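Long-range contacts in probable amino acid aminotransferase (Mycobacterium tuberculosis, PDB 6Q1S), which belongs to the class IV aminotransferase family and binds 4'-deoxy-4'-aminopyridoxal-5'-phosphate in a pocket within its fold: residues B[181-186]-B[210-215]; B[130-135]-B[176-181]. All coordinates share one frame; numbering follows the deposited sequence.

Contact 1: residues B[181-186]-B[210-215]. With PMP (4'-deoxy-4'-aminopyridoxal-5'-phosphate), chain G.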
ATOM      1  N   TYR B 181       5.051  -6.456  21.568  1.00 26.52           N
ATOM      2  CA  TYR B 181       3.760  -5.934  21.988  1.00 26.70           C
ATOM      3  C   TYR B 181       2.717  -6.161  20.900  1.00 26.35           C
ATOM      4  O   TYR B 181       3.020  -6.106  19.703  1.00 28.06           O
ATOM      5  CB  TYR B 181       3.864  -4.437  22.312  1.00 27.73           C
ATOM      6  CG  TYR B 181       4.768  -4.146  23.495  1.00 28.14           C
ATOM      7  CD1 TYR B 181       6.075  -3.719  23.300  1.00 26.87           C
ATOM      8  CD2 TYR B 181       4.322  -4.304  24.800  1.00 29.73           C
ATOM      9  CE1 TYR B 181       6.912  -3.458  24.364  1.00 27.31           C
ATOM     10  CE2 TYR B 181       5.155  -4.044  25.875  1.00 29.62           C
ATOM     11  CZ  TYR B 181       6.450  -3.622  25.649  1.00 27.95           C
ATOM     12  OH  TYR B 181       7.279  -3.363  26.718  1.00 28.43           O
ATOM     13  N   VAL B 182       1.481  -6.415  21.327  1.00 26.69           N
ATOM     14  CA  VAL B 182       0.386  -6.640  20.390  1.00 26.45           C
ATOM     15  C   VAL B 182       0.012  -5.331  19.706  1.00 29.84           C
ATOM     16  O   VAL B 182      -0.142  -4.289  20.358  1.00 32.29           O
ATOM     17  CB  VAL B 182      -0.820  -7.259  21.112  1.00 27.01           C
ATOM     18  CG1 VAL B 182      -1.994  -7.416  20.151  1.00 26.80           C
ATOM     19  CG2 VAL B 182      -0.440  -8.604  21.701  1.00 27.45           C
ATOM     20  N   LEU B 183      -0.139  -5.381  18.382  1.00 26.45           N
ATOM     21  CA  LEU B 183      -0.490  -4.202  17.605  1.00 25.05           C
ATOM     22  C   LEU B 183      -1.964  -4.225  17.212  1.00 25.12           C
ATOM     23  O   LEU B 183      -2.804  -3.635  17.898  1.00 25.46           O
ATOM     24  CB  LEU B 183       0.393  -4.109  16.358  1.00 24.43           C
ATOM     25  CG  LEU B 183       1.880  -3.851  16.609  1.00 24.33           C
ATOM     26  CD1 LEU B 183       2.662  -3.900  15.309  1.00 23.76           C
ATOM     27  CD2 LEU B 183       2.066  -2.507  17.290  1.00 24.42           C
ATOM     28  N   GLU B 184      -2.285  -4.910  16.119  1.00 24.84           N
ATOM     29  CA  GLU B 184      -3.652  -4.974  15.616  1.00 24.90           C
ATOM     30  C   GLU B 184      -3.735  -6.129  14.628  1.00 24.72           C
ATOM     31  O   GLU B 184      -2.776  -6.881  14.441  1.00 24.99           O
ATOM     32  CB  GLU B 184      -4.067  -3.653  14.961  1.00 24.55           C
ATOM     33  CG  GLU B 184      -3.278  -3.319  13.704  1.00 23.89           C
ATOM     34  CD  GLU B 184      -3.715  -2.015  13.063  1.00 23.59           C
ATOM     35  OE1 GLU B 184      -3.015  -1.544  12.141  1.00 23.08           O
ATOM     36  OE2 GLU B 184      -4.754  -1.459  13.478  1.00 23.89           O
ATOM     37  N   GLY B 185      -4.898  -6.272  14.000  1.00 24.74           N
ATOM     38  CA  GLY B 185      -5.050  -7.195  12.903  1.00 24.54           C
ATOM     39  C   GLY B 185      -4.894  -6.486  11.573  1.00 23.93           C
ATOM     40  O   GLY B 185      -4.982  -5.257  11.488  1.00 23.72           O
ATOM     41  N   PRO B 186      -4.671  -7.249  10.499  1.00 23.67           N
ATOM     42  CA  PRO B 186      -4.604  -6.633   9.163  1.00 23.12           C
ATOM     43  C   PRO B 186      -5.917  -6.013   8.715  1.00 23.38           C
ATOM     44  O   PRO B 186      -5.922  -5.244   7.744  1.00 25.00           O
ATOM     45  CB  PRO B 186      -4.198  -7.802   8.256  1.00 22.98           C
ATOM     46  CG  PRO B 186      -4.620  -9.027   9.007  1.00 23.54           C
ATOM     47  CD  PRO B 186      -4.418  -8.699  10.455  1.00 23.89           C
ATOM     48  N   PRO B 210      -3.330   3.997  21.471  1.00 26.56           N
ATOM     49  CA  PRO B 210      -3.413   4.594  20.129  1.00 25.97           C
ATOM     50  C   PRO B 210      -2.092   5.111  19.591  1.00 26.11           C
ATOM     51  O   PRO B 210      -1.964   5.253  18.368  1.00 26.48           O
ATOM     52  CB  PRO B 210      -4.409   5.744  20.322  1.00 26.25           C
ATOM     53  CG  PRO B 210      -4.263   6.119  21.757  1.00 28.32           C
ATOM     54  CD  PRO B 210      -3.972   4.842  22.494  1.00 27.15           C
ATOM     55  N   TRP B 211      -1.105   5.391  20.442  1.00 28.28           N
ATOM     56  CA  TRP B 211       0.170   5.864  19.921  1.00 26.82           C
ATOM     57  C   TRP B 211       0.974   4.760  19.249  1.00 26.95           C
ATOM     58  O   TRP B 211       2.024   5.052  18.665  1.00 27.22           O
ATOM     59  CB  TRP B 211       0.992   6.526  21.032  1.00 25.91           C
ATOM     60  CG  TRP B 211       1.142   5.723  22.286  1.00 26.25           C
ATOM     61  CD1 TRP B 211       2.096   4.783  22.548  1.00 26.27           C
ATOM     62  CD2 TRP B 211       0.310   5.786  23.449  1.00 26.91           C
ATOM     63  NE1 TRP B 211       1.913   4.263  23.806  1.00 26.89           N
ATOM     64  CE2 TRP B 211       0.822   4.861  24.380  1.00 27.28           C
ATOM     65  CE3 TRP B 211      -0.819   6.536  23.793  1.00 27.24           C
ATOM     66  CZ2 TRP B 211       0.246   4.668  25.634  1.00 27.97           C
ATOM     67  CZ3 TRP B 211      -1.391   6.341  25.037  1.00 27.93           C
ATOM     68  CH2 TRP B 211      -0.860   5.413  25.942  1.00 28.28           C
ATOM     69  N   TYR B 212       0.512   3.513  19.311  1.00 25.95           N
ATOM     70  CA  TYR B 212       1.118   2.456  18.522  1.00 25.14           C
ATOM     71  C   TYR B 212       0.887   2.708  17.032  1.00 25.82           C
ATOM     72  O   TYR B 212      -0.071   3.384  16.649  1.00 27.58           O
ATOM     73  CB  TYR B 212       0.534   1.096  18.903  1.00 24.94           C
ATOM     74  CG  TYR B 212       1.088   0.486  20.172  1.00 25.46           C
ATOM     75  CD1 TYR B 212       1.897   1.215  21.032  1.00 25.71           C
ATOM     76  CD2 TYR B 212       0.818  -0.839  20.492  1.00 25.73           C
ATOM     77  CE1 TYR B 212       2.405   0.645  22.191  1.00 26.21           C
ATOM     78  CE2 TYR B 212       1.322  -1.416  21.641  1.00 26.23           C
ATOM     79  CZ  TYR B 212       2.113  -0.672  22.486  1.00 26.63           C
ATOM     80  OH  TYR B 212       2.613  -1.251  23.628  1.00 30.36           O
ATOM     81  N   PRO B 213       1.754   2.169  16.166  1.00 25.24           N
ATOM     82  CA  PRO B 213       1.549   2.326  14.718  1.00 24.75           C
ATOM     83  C   PRO B 213       0.370   1.518  14.197  1.00 24.18           C
ATOM     84  O   PRO B 213       0.557   0.606  13.386  1.00 22.79           O
ATOM     85  CB  PRO B 213       2.872   1.826  14.124  1.00 25.08           C
ATOM     86  CG  PRO B 213       3.398   0.872  15.146  1.00 25.38           C
ATOM     87  CD  PRO B 213       3.004   1.450  16.473  1.00 25.58           C
ATOM     88  N   ILE B 214      -0.845   1.837  14.646  1.00 26.23           N
ATOM     89  CA  ILE B 214      -2.037   1.071  14.301  1.00 26.84           C
ATOM     90  C   ILE B 214      -3.171   2.035  13.970  1.00 26.57           C
ATOM     91  O   ILE B 214      -3.090   3.239  14.218  1.00 23.51           O
ATOM     92  CB  ILE B 214      -2.471   0.115  15.434  1.00 24.05           C
ATOM     93  CG1 ILE B 214      -2.858   0.903  16.685  1.00 24.55           C
ATOM     94  CG2 ILE B 214      -1.365  -0.878  15.757  1.00 24.08           C
ATOM     95  CD1 ILE B 214      -3.426   0.039  17.791  1.00 25.16           C
ATOM     96  N   LEU B 215      -4.239   1.481  13.403  1.00 25.70           N
ATOM     97  CA  LEU B 215      -5.446   2.250  13.147  1.00 25.89           C
ATOM     98  C   LEU B 215      -6.314   2.316  14.398  1.00 28.40           C
ATOM     99  O   LEU B 215      -6.354   1.383  15.205  1.00 30.85           O
ATOM    100  CB  LEU B 215      -6.251   1.636  11.997  1.00 25.87           C
ATOM    101  CG  LEU B 215      -5.834   1.794  10.528  1.00 27.82           C
ATOM    102  CD1 LEU B 215      -5.972   3.241  10.080  1.00 28.11           C
ATOM    103  CD2 LEU B 215      -4.425   1.275  10.239  1.00 29.26           C
TER
HETATM  104  N1  PMP G 301      -7.181  -2.065  11.763  1.00 23.88           N
HETATM  105  C2  PMP G 301      -7.067  -2.087  10.414  1.00 23.40           C
HETATM  106  C2A PMP G 301      -5.704  -2.152   9.774  1.00 22.89           C
HETATM  107  C3  PMP G 301      -8.281  -2.048   9.560  1.00 23.42           C
HETATM  108  O3  PMP G 301      -8.192  -2.069   8.203  1.00 22.97           O
HETATM  109  C4  PMP G 301      -9.592  -1.985  10.243  1.00 23.99           C
HETATM  110  C4A PMP G 301     -10.885  -1.943   9.464  1.00 26.07           C
HETATM  111  N4A PMP G 301     -11.018  -3.174   8.666  1.00 26.70           N
HETATM  112  C5  PMP G 301      -9.581  -1.967  11.725  1.00 24.48           C
HETATM  113  C6  PMP G 301      -8.364  -2.007  12.400  1.00 24.39           C
HETATM  114  C5A PMP G 301     -10.883  -1.901  12.494  1.00 27.03           C
HETATM  115  O4P PMP G 301     -11.513  -0.643  12.257  1.00 28.54           O
HETATM  116  P   PMP G 301     -13.118  -0.514  12.266  1.00 29.28           P
HETATM  117  O1P PMP G 301     -13.675  -1.410  11.187  1.00 29.28           O
HETATM  118  O2P PMP G 301     -13.632  -0.945  13.620  1.00 32.23           O
HETATM  119  O3P PMP G 301     -13.501   0.920  11.997  1.00 27.02           O

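Contact 2: residues B[130-135]-B[176-181]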
ATOM      1  N   THR B 130      -0.193 -15.466  15.457  1.00 26.57           N
ATOM      2  CA  THR B 130       0.595 -14.263  15.677  1.00 26.22           C
ATOM      3  C   THR B 130       1.708 -14.194  14.643  1.00 25.83           C
ATOM      4  O   THR B 130       2.358 -15.198  14.340  1.00 25.87           O
ATOM      5  CB  THR B 130       1.182 -14.245  17.088  1.00 26.67           C
ATOM      6  OG1 THR B 130       1.997 -15.406  17.285  1.00 26.99           O
ATOM      7  CG2 THR B 130       0.069 -14.226  18.126  1.00 27.19           C
ATOM      8  N   LEU B 131       1.930 -12.998  14.104  1.00 25.18           N
ATOM      9  CA  LEU B 131       2.926 -12.808  13.062  1.00 31.04           C
ATOM     10  C   LEU B 131       3.696 -11.523  13.317  1.00 29.80           C
ATOM     11  O   LEU B 131       3.114 -10.512  13.721  1.00 30.04           O
ATOM     12  CB  LEU B 131       2.265 -12.758  11.682  1.00 24.27           C
ATOM     13  CG  LEU B 131       2.917 -13.552  10.553  1.00 24.43           C
ATOM     14  CD1 LEU B 131       3.031 -15.026  10.912  1.00 25.09           C
ATOM     15  CD2 LEU B 131       2.111 -13.369   9.287  1.00 23.69           C
ATOM     16  N   ASP B 132       5.006 -11.570  13.080  1.00 28.97           N
ATOM     17  CA  ASP B 132       5.831 -10.381  13.239  1.00 29.82           C
ATOM     18  C   ASP B 132       5.436  -9.336  12.205  1.00 30.54           C
ATOM     19  O   ASP B 132       5.421  -9.610  11.002  1.00 32.06           O
ATOM     20  CB  ASP B 132       7.308 -10.744  13.090  1.00 31.68           C
ATOM     21  CG  ASP B 132       8.238  -9.671  13.631  1.00 31.86           C
ATOM     22  OD1 ASP B 132       7.942  -8.469  13.456  1.00 31.97           O
ATOM     23  OD2 ASP B 132       9.273 -10.030  14.229  1.00 31.14           O
ATOM     24  N   ARG B 133       5.112  -8.134  12.680  1.00 29.89           N
ATOM     25  CA  ARG B 133       4.766  -7.047  11.776  1.00 26.38           C
ATOM     26  C   ARG B 133       6.006  -6.339  11.247  1.00 25.15           C
ATOM     27  O   ARG B 133       5.992  -5.816  10.126  1.00 23.94           O
ATOM     28  CB  ARG B 133       3.836  -6.056  12.485  1.00 24.86           C
ATOM     29  CG  ARG B 133       3.550  -4.789  11.702  1.00 24.22           C
ATOM     30  CD  ARG B 133       2.844  -5.105  10.396  1.00 24.38           C
ATOM     31  NE  ARG B 133       2.559  -3.897   9.631  1.00 26.00           N
ATOM     32  CZ  ARG B 133       3.399  -3.361   8.750  1.00 27.08           C
ATOM     33  NH1 ARG B 133       4.575  -3.929   8.524  1.00 26.93           N
ATOM     34  NH2 ARG B 133       3.062  -2.259   8.097  1.00 28.12           N
ATOM     35  N   GLY B 134       7.086  -6.329  12.024  1.00 27.12           N
ATOM     36  CA  GLY B 134       8.286  -5.621  11.655  1.00 27.93           C
ATOM     37  C   GLY B 134       8.355  -4.200  12.155  1.00 27.75           C
ATOM     38  O   GLY B 134       9.421  -3.580  12.066  1.00 25.11           O
ATOM     39  N   LEU B 135       7.268  -3.681  12.717  1.00 28.93           N
ATOM     40  CA  LEU B 135       7.258  -2.330  13.246  1.00 30.49           C
ATOM     41  C   LEU B 135       7.405  -2.356  14.756  1.00 31.44           C
ATOM     42  O   LEU B 135       6.818  -3.213  15.420  1.00 34.10           O
ATOM     43  CB  LEU B 135       5.945  -1.623  12.901  1.00 31.97           C
ATOM     44  CG  LEU B 135       5.703  -1.055  11.506  1.00 33.12           C
ATOM     45  CD1 LEU B 135       4.260  -0.595  11.381  1.00 34.16           C
ATOM     46  CD2 LEU B 135       6.646   0.107  11.263  1.00 32.88           C
ATOM     47  N   VAL B 176       2.195  -8.715  15.774  1.00 25.38           N
ATOM     48  CA  VAL B 176       2.992  -8.457  16.964  1.00 26.90           C
ATOM     49  C   VAL B 176       4.211  -7.655  16.541  1.00 29.16           C
ATOM     50  O   VAL B 176       4.839  -7.952  15.518  1.00 30.53           O
ATOM     51  CB  VAL B 176       3.407  -9.763  17.674  1.00 25.62           C
ATOM     52  CG1 VAL B 176       4.010  -9.458  19.033  1.00 26.06           C
ATOM     53  CG2 VAL B 176       2.214 -10.699  17.813  1.00 25.98           C
ATOM     54  N   SER B 177       4.534  -6.637  17.329  1.00 28.92           N
ATOM     55  CA  SER B 177       5.662  -5.769  17.041  1.00 29.21           C
ATOM     56  C   SER B 177       6.987  -6.461  17.352  1.00 31.71           C
ATOM     57  O   SER B 177       7.043  -7.472  18.058  1.00 31.20           O
ATOM     58  CB  SER B 177       5.541  -4.477  17.844  1.00 28.89           C
ATOM     59  OG  SER B 177       5.609  -4.733  19.234  1.00 28.78           O
ATOM     60  N   THR B 178       8.069  -5.894  16.811  1.00 34.03           N
ATOM     61  CA  THR B 178       9.403  -6.411  17.111  1.00 35.04           C
ATOM     62  C   THR B 178       9.714  -6.306  18.599  1.00 36.06           C
ATOM     63  O   THR B 178      10.488  -7.104  19.137  1.00 36.59           O
ATOM     64  CB  THR B 178      10.459  -5.664  16.293  1.00 33.73           C
ATOM     65  OG1 THR B 178      10.016  -5.538  14.937  1.00 30.65           O
ATOM     66  CG2 THR B 178      11.783  -6.419  16.310  1.00 35.56           C
ATOM     67  N   ASP B 179       9.115  -5.330  19.276  1.00 35.88           N
ATOM     68  CA  ASP B 179       9.257  -5.179  20.715  1.00 36.62           C
ATOM     69  C   ASP B 179       8.547  -6.287  21.478  1.00 33.45           C
ATOM     70  O   ASP B 179       8.855  -6.518  22.653  1.00 36.95           O
ATOM     71  CB  ASP B 179       8.690  -3.803  21.081  1.00 41.68           C
ATOM     72  CG  ASP B 179       9.689  -2.914  21.793  1.00 48.86           C
ATOM     73  OD1 ASP B 179      10.755  -3.410  22.210  1.00 51.37           O
ATOM     74  OD2 ASP B 179       9.467  -1.680  21.785  1.00 51.27           O
ATOM     75  N   GLY B 180       7.622  -6.988  20.827  1.00 27.99           N
ATOM     76  CA  GLY B 180       6.878  -8.058  21.453  1.00 26.68           C
ATOM     77  C   GLY B 180       5.520  -7.638  21.955  1.00 26.87           C
ATOM     78  O   GLY B 180       4.898  -8.390  22.713  1.00 27.37           O
ATOM     79  N   TYR B 181       5.051  -6.456  21.568  1.00 26.52           N
ATOM     80  CA  TYR B 181       3.760  -5.934  21.988  1.00 26.70           C
ATOM     81  C   TYR B 181       2.717  -6.161  20.900  1.00 26.35           C
ATOM     82  O   TYR B 181       3.020  -6.106  19.703  1.00 28.06           O
ATOM     83  CB  TYR B 181       3.864  -4.437  22.312  1.00 27.73           C
ATOM     84  CG  TYR B 181       4.768  -4.146  23.495  1.00 28.14           C
ATOM     85  CD1 TYR B 181       6.075  -3.719  23.300  1.00 26.87           C
ATOM     86  CD2 TYR B 181       4.322  -4.304  24.800  1.00 29.73           C
ATOM     87  CE1 TYR B 181       6.912  -3.458  24.364  1.00 27.31           C
ATOM     88  CE2 TYR B 181       5.155  -4.044  25.875  1.00 29.62           C
ATOM     89  CZ  TYR B 181       6.450  -3.622  25.649  1.00 27.95           C
ATOM     90  OH  TYR B 181       7.279  -3.363  26.718  1.00 28.43           O
TER

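Contact 1: residues B[181-186]-B[210-215]
The phenol ring of Y212 meets the carbonyl oxygen of V182 at its edge, nearly in its plane, with Y212 CE2 3.5 Å from V182 O. L183 CD2 and Y181 CB approach the same ring obliquely, and CD2 of L183 lies 3.8 Å from Y212 CD2. The Y212 hydroxyl in turn reaches the Y181 ring at a slant, 3.6 Å from Y181 CG, the two side chains crossing at about a right angle. Tyrosine suits position 212 because it is long enough to span V182 and Y181 with an apolar body. Further on, the inverse gamma turn centred on P213 brings I214 alongside E184, the two side chains running in opposite senses. I214 is branched at CB: its CG2 packs 3.7 Å from L183 CB, while I214 CB itself lies 3.4 Å from E184 OE2.

The E184 carboxylate is the polar part of the contact. With CG between the backbone N and the carbonyl carbon (chi1 65°) and the chain extended beyond, it stretches across to L215. L215 N bonds to E184 OE2 at 3.0 Å, coming 35° out of the carboxylate plane, and adds only a weak bond to OE1. E184 OE2 also lies 3.0 Å from N1 of PMP, and L215 CD2 meets the PMP methyl C2A. The backbone N-H of L215 thus helps to place the buried carboxylate beside the cofactor ring, consistent with the glutamate that faces the ring nitrogen in fold type IV enzymes.

Contact 2: residues B[130-135]-B[176-181]
V176 lies against strand 126-132, and its side chain can be traced outward from CB. That atom sits 4.0 Å from L131 O. CG1 is anti to the backbone N (chi1 -170°), which turns CG2 to the side facing T130, where V176 CG2 packs 3.8 Å from T130 CB. Valine, branched at CB, gives a short apolar surface here, and T130 offers carbon to it while sending OG1 to D266.

V176 is also one half of a parallel beta bridge with D132, which belongs to the pairing of strands 126-132 and 172-176 in the mixed sheet. V176 N donates to L131 O at 2.9 Å and R133 N to V176 O at 2.9 Å, both nearly straight. Past the bridge both chains turn. D132 OD1 accepts G134 N at 2.7 Å in an Asx turn, and a type I turn runs from S177 to G180; G134 and G180 have backbone angles that call for glycine. The loops still meet: T178 N reaches L135 O at 3.3 Å from 50° above the carbonyl plane, and S177 CB is packed tightly, 3.0 Å from the same L135 O. The R133 side chain bends after its CG, and L135 CD1 lies over one face of its guanidinium, offset toward the rim. D132 O takes a hydrogen bond from W145 NE1 of the second subunit, and L131 packs on that same tryptophan.

The centres of contact 1 and contact 2 are about 9 Å apart, on the same side of the chain's centre. Contact 2 closes first along the chain: strand 126-132 meets the end of strand 172-176, and contact 1 follows in the loop leading to strand 189-194. Y181 belongs to both. L183 CD1 of contact 1 packs 3.7 Å from R133 CB of contact 2, and P213 CB lies 3.9 Å from L135 CD1. The second subunit meets contact 2 through 130-135, while the chain after V176 leads on to the PMP pocket at E184; interface and pocket are thus linked through the packing of L183 and P213 on R133 and L135.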